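Local coordinates for cell division protein FtsI/penicillin binding protein 2 (Legionella pneumophila subsp. pneumophila ATCC 43290, PDB 4ZTK), which probably acts as a D,D-transpeptidase that cross-links peptidoglycan during cell division, through its penicillin-binding transpeptidase domain, at residues N220-N223 with H224-E227; S80-K83 with P84-A87; K133-N136 with V137-I140. All blocks are in the same frame, centred on the assembly; numbering follows the deposited sequence.

Contact 1 of 3, residues N220-N223 with H224-E227; sequences NSIN and HMLE
E227 reaches back along helix 216-231 to N223, one turn earlier, and its side chain can be followed atom by atom. Its CB lies 3.6 Å from N223 O, and CG of E227 comes closer to that same carbonyl oxygen, at 3.4 Å. CG is held next to the backbone N and opposite the carbonyl carbon (chi1 -77°), which turns the chain back toward the preceding turn. Beyond CG it runs extended, bringing OE1 of E227 to 3.0 Å from ND2 of N223. The carboxylate and amide do not lie flat together: their planes are 64° apart, and one group crosses the other at a slant. The other end of the amide is taken by a hydrogen bond between OD1 of N223 and the hydroxyl of Y266 on strand 259-267. That bond probably fixes the rotation of the amide, with ND2 left near OE1.

I222 and L226 form the buried side. They lie side by side and point the same way, with I222 CG2 and L226 CD1 4.1 Å apart, while L226 CG lies 3.5 Å from I222 O. I222 packs on A87 and A88 of helix 83-92; L226 rests on P84 and on K248 of strand 246-253. M225, a selenomethionine, brushes S221 O with its CG at 3.3 Å, then stretches out until SE is 4.5 Å from I222 CD1, a loose contact beside helix 127-133. Under all this run the regular helical bonds, such as L226 N to I222 O at 2.8 Å.

The chemistry is that of an amphipathic helix: branched aliphatic groups face the interior, and an amide and a carboxylate form a polar edge nearer the surface, the amide tied to the strand through the tyrosine.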
# COMPACT_ATOMS: atom_id res chain seq x y z
N ASN A 220 10.81 -8.59 -11.11
CA ASN A 220 9.90 -9.10 -12.13
C ASN A 220 8.80 -9.98 -11.53
O ASN A 220 7.63 -9.83 -11.87
CB ASN A 220 10.65 -9.85 -13.22
CG ASN A 220 11.41 -8.92 -14.14
OD1 ASN A 220 11.11 -7.73 -14.22
ND2 ASN A 220 12.39 -9.46 -14.85
N SER A 221 9.19 -10.89 -10.64
CA SER A 221 8.22 -11.75 -9.96
C SER A 221 7.22 -10.95 -9.15
O SER A 221 6.02 -11.18 -9.23
CB SER A 221 8.92 -12.75 -9.05
OG SER A 221 9.82 -13.57 -9.79
N ILE A 222 7.72 -10.00 -8.36
CA ILE A 222 6.86 -9.21 -7.49
C ILE A 222 5.86 -8.40 -8.31
O ILE A 222 4.67 -8.37 -8.00
CB ILE A 222 7.68 -8.27 -6.58
CG1 ILE A 222 8.50 -9.08 -5.58
CG2 ILE A 222 6.76 -7.30 -5.86
CD1 ILE A 222 7.67 -10.01 -4.68
N ASN A 223 6.35 -7.76 -9.36
CA ASN A 223 5.48 -6.99 -10.24
C ASN A 223 4.40 -7.88 -10.86
O ASN A 223 3.23 -7.49 -10.93
CB ASN A 223 6.29 -6.28 -11.32
CG ASN A 223 5.42 -5.45 -12.25
OD1 ASN A 223 4.91 -4.41 -11.86
ND2 ASN A 223 5.26 -5.92 -13.48
N HIS A 224 4.79 -9.07 -11.30
CA HIS A 224 3.83 -10.03 -11.85
C HIS A 224 2.77 -10.39 -10.80
O HIS A 224 1.58 -10.48 -11.11
CB HIS A 224 4.55 -11.29 -12.33
CG HIS A 224 3.64 -12.32 -12.92
ND1 HIS A 224 3.08 -12.19 -14.17
CD2 HIS A 224 3.20 -13.50 -12.43
CE1 HIS A 224 2.33 -13.25 -14.43
NE2 HIS A 224 2.39 -14.06 -13.39
N MSE A 225 3.22 -10.59 -9.57
CA MSE A 225 2.31 -10.92 -8.47
C MSE A 225 1.34 -9.78 -8.17
O MSE A 225 0.17 -10.02 -7.87
CB MSE A 225 3.09 -11.29 -7.21
CG MSE A 225 3.79 -12.64 -7.30
SE MSE A 225 4.62 -13.16 -5.61
CE MSE A 225 5.29 -14.92 -6.14
N LEU A 226 1.84 -8.55 -8.24
CA LEU A 226 0.99 -7.39 -8.00
C LEU A 226 -0.01 -7.13 -9.14
O LEU A 226 -1.11 -6.65 -8.90
CB LEU A 226 1.84 -6.15 -7.75
CG LEU A 226 2.50 -6.12 -6.38
CD1 LEU A 226 3.40 -4.90 -6.25
CD2 LEU A 226 1.43 -6.13 -5.30
N GLU A 227 0.39 -7.43 -10.37
CA GLU A 227 -0.53 -7.35 -11.51
C GLU A 227 -1.62 -8.40 -11.38
O GLU A 227 -2.79 -8.15 -11.66
CB GLU A 227 0.21 -7.56 -12.83
CG GLU A 227 1.01 -6.37 -13.31
CD GLU A 227 1.51 -6.55 -14.73
OE1 GLU A 227 2.73 -6.42 -14.96
OE2 GLU A 227 0.68 -6.82 -15.63

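Contact 2 of 3, residues S80-K83 with P84-A87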
# COMPACT_ATOMS: atom_id res chain seq x y z
N SER A 80 -2.11 -5.60 5.25
CA SER A 80 -1.66 -6.49 4.18
C SER A 80 -0.90 -5.82 3.02
O SER A 80 -0.38 -6.51 2.15
CB SER A 80 -2.84 -7.32 3.64
OG SER A 80 -3.39 -8.14 4.65
N THR A 81 -0.82 -4.48 3.00
CA THR A 81 0.02 -3.82 2.00
C THR A 81 1.51 -4.08 2.26
O THR A 81 2.35 -3.77 1.42
CB THR A 81 -0.25 -2.29 1.88
OG1 THR A 81 0.07 -1.64 3.12
CG2 THR A 81 -1.71 -2.03 1.52
N ILE A 82 1.83 -4.67 3.42
CA ILE A 82 3.21 -5.10 3.70
C ILE A 82 3.56 -6.39 2.95
O ILE A 82 4.73 -6.66 2.69
CB ILE A 82 3.45 -5.35 5.21
CG1 ILE A 82 4.94 -5.40 5.53
CG2 ILE A 82 2.81 -6.66 5.68
CD1 ILE A 82 5.67 -4.16 5.20
N LYS A 83 2.55 -7.18 2.61
CA LYS A 83 2.75 -8.53 2.06
C LYS A 83 3.70 -8.63 0.86
O LYS A 83 4.52 -9.54 0.81
CB LYS A 83 1.41 -9.22 1.77
CG LYS A 83 0.68 -9.72 3.03
CD LYS A 83 -0.68 -10.32 2.68
CE LYS A 83 -1.24 -11.15 3.84
NZ LYS A 83 -1.45 -10.35 5.08
N PRO A 84 3.59 -7.71 -0.13
CA PRO A 84 4.53 -7.76 -1.25
C PRO A 84 5.99 -7.68 -0.83
O PRO A 84 6.84 -8.30 -1.47
CB PRO A 84 4.17 -6.52 -2.07
CG PRO A 84 2.72 -6.32 -1.81
CD PRO A 84 2.53 -6.70 -0.36
N PHE A 85 6.28 -6.94 0.24
CA PHE A 85 7.66 -6.78 0.71
C PHE A 85 8.15 -8.01 1.47
O PHE A 85 9.33 -8.37 1.38
CB PHE A 85 7.79 -5.50 1.55
CG PHE A 85 7.35 -4.26 0.82
CD1 PHE A 85 8.23 -3.58 -0.01
CD2 PHE A 85 6.05 -3.79 0.94
CE1 PHE A 85 7.83 -2.44 -0.69
CE2 PHE A 85 5.64 -2.65 0.26
CZ PHE A 85 6.54 -1.97 -0.56
N ILE A 86 7.25 -8.64 2.22
CA ILE A 86 7.55 -9.92 2.85
C ILE A 86 7.93 -10.93 1.78
O ILE A 86 8.93 -11.62 1.89
CB ILE A 86 6.35 -10.46 3.65
CG1 ILE A 86 6.03 -9.56 4.85
CG2 ILE A 86 6.60 -11.89 4.12
CD1 ILE A 86 7.11 -9.55 5.91
N ALA A 87 7.11 -11.00 0.74
CA ALA A 87 7.35 -11.92 -0.37
C ALA A 87 8.67 -11.60 -1.07
O ALA A 87 9.43 -12.51 -1.41
CB ALA A 87 6.20 -11.87 -1.37
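The F85 ring turns its edge, not a face, to T81 and I82: both carbonyl oxygens lie in the ring plane. CD2 of F85 is 3.6 Å from I82 O, and CE2 is 3.7 Å from T81 O, so the slightly positive ring hydrogens meet two oxygens. The rings of F158, F160 and Y196 make edge-to-face contacts with F85. The other ring, P84, sets CD 3.4 Å from T81 O and is pressed tightly against CB of K83.

I82 O takes two donors. I86 N approaches in the carbonyl plane at 3.2 Å, while F85 N, at 2.9 Å, comes from 40° above it with a more bent bond. This pair marks the passage from the 3-10 turn of 80-82 into helix 83-92, and A87 N to K83 O continues it as a regular alpha-helical bond. P84, which has no N-H, is tolerated in this first turn, where none is needed for a bond back to the fourth residue before it.

The K83 side chain runs nearly straight to CE and then bends (chi4 61°), which swings NZ back to S80 OG at 3.0 Å. N136 OD1 is a further partner of NZ. S80 and K83 fit the SxxK motif of penicillin-binding proteins, whose serine is the nucleophile acylated by substrate or beta-lactam; that role is probable here.

The turn is buried among helices: I82 and I86 lean on L155 of helix 148-157, K83 and I86 on L139 of helix 136-146, and T81, P84 and F85 on helix 189-200.

Contact 3 of 3, residues K133-N136 with V137-I140; sequences KSIN and VCLI
I140 N donates to N136 O at 2.9 Å, nearly straight down the carbonyl, and L139 N makes a longer bond of 3.3 Å to I135 O. Together they open helix 136-146, with I135 at the N-cap position. N136 sends its amide off the turn, with OD1 hydrogen-bonded to NZ of K83. S134 OG is likewise committed, to NZ of K248 and to an oxygen of a bound buffer molecule. In the backbone, S134 (phi 59°) is the C-prime residue of the Schellman motif that ends helix 127-133, with S134 N and I135 N returning to I131 O and A130 O.

Over the new turn, I140 CG1 sits close on N136 O, at 3.2 Å, and L139 brings CD2 to 3.7 Å from I135 O. Ordinary packing joins I135 CG2 to C138 SG at 3.8 Å, on the flank where C138 meets A130.

S134 and N136 fit the SxN motif of this family. Backbone bonds and a helix start set their spacing, while the intervening I135 packs on C138; each polar side chain meets a different lysine, consistent with both lining the probable active site.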
# COMPACT_ATOMS: atom_id res chain seq x y z
N LYS A 133 -4.92 -13.37 -3.32
CA LYS A 133 -6.07 -13.55 -2.46
C LYS A 133 -5.82 -13.01 -1.06
O LYS A 133 -6.72 -12.97 -0.23
CB LYS A 133 -6.48 -15.02 -2.42
CG LYS A 133 -7.18 -15.48 -3.68
CD LYS A 133 -6.69 -16.85 -4.13
CE LYS A 133 -7.13 -17.95 -3.17
NZ LYS A 133 -8.60 -18.19 -3.23
N SER A 134 -4.58 -12.58 -0.82
CA SER A 134 -4.17 -12.02 0.47
C SER A 134 -4.36 -13.03 1.61
O SER A 134 -5.04 -12.75 2.60
CB SER A 134 -4.91 -10.72 0.77
OG SER A 134 -4.19 -9.93 1.69
N ILE A 135 -3.74 -14.20 1.46
CA ILE A 135 -3.90 -15.29 2.42
C ILE A 135 -2.91 -15.16 3.58
O ILE A 135 -1.71 -15.37 3.41
CB ILE A 135 -3.73 -16.65 1.72
CG1 ILE A 135 -4.70 -16.75 0.54
CG2 ILE A 135 -3.96 -17.80 2.71
CD1 ILE A 135 -4.76 -18.11 -0.10
N ASN A 136 -3.43 -14.80 4.75
CA ASN A 136 -2.61 -14.49 5.91
C ASN A 136 -1.70 -15.63 6.37
O ASN A 136 -0.50 -15.43 6.56
CB ASN A 136 -3.49 -14.04 7.08
CG ASN A 136 -4.10 -12.67 6.86
OD1 ASN A 136 -3.63 -11.89 6.04
ND2 ASN A 136 -5.16 -12.36 7.61
N VAL A 137 -2.26 -16.82 6.55
CA VAL A 137 -1.49 -17.95 7.07
C VAL A 137 -0.28 -18.26 6.18
O VAL A 137 0.80 -18.55 6.68
CB VAL A 137 -2.37 -19.21 7.28
CG1 VAL A 137 -1.52 -20.43 7.60
CG2 VAL A 137 -3.37 -18.96 8.40
N CYS A 138 -0.46 -18.14 4.87
CA CYS A 138 0.64 -18.41 3.94
C CYS A 138 1.76 -17.38 4.03
O CYS A 138 2.93 -17.75 4.10
CB CYS A 138 0.14 -18.52 2.49
SG CYS A 138 -0.92 -19.96 2.19
N LEU A 139 1.41 -16.10 4.03
CA LEU A 139 2.43 -15.06 4.13
C LEU A 139 3.14 -15.11 5.48
O LEU A 139 4.34 -14.83 5.57
CB LEU A 139 1.83 -13.67 3.89
CG LEU A 139 1.95 -13.14 2.45
CD1 LEU A 139 3.41 -13.00 2.04
CD2 LEU A 139 1.20 -14.05 1.49
N ILE A 140 2.41 -15.47 6.53
CA ILE A 140 3.02 -15.61 7.84
C ILE A 140 4.06 -16.72 7.81
O ILE A 140 5.17 -16.56 8.31
CB ILE A 140 1.98 -15.91 8.93
CG1 ILE A 140 1.14 -14.67 9.22
CG2 ILE A 140 2.70 -16.34 10.18
CD1 ILE A 140 -0.03 -14.93 10.18

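Overall arrangement
Contact 2 is the hub: its centre is 10 Å from contact 3 and 12 Å from contact 1, while contacts 1 and 3 stay about 8 Å apart at their nearest atoms. Toward contact 3 the join is mixed: a probable hydrogen bond of 2.8 Å from K83 NZ to N136 OD1, plus packing of S80 CB on S134 OG (3.5 Å) and K83 CG on L139 CG (3.7 Å). Toward contact 1 it is packing, with L226 CD2 3.7 Å from P84 CG. SxxK-like and SxN-like residues probably line one active-site cleft, where the buffer molecule, probably from crystallisation, bonds S134 and, weakly, S80. K248, which probably begins the K(T/S)G-type motif, links S134 to L226.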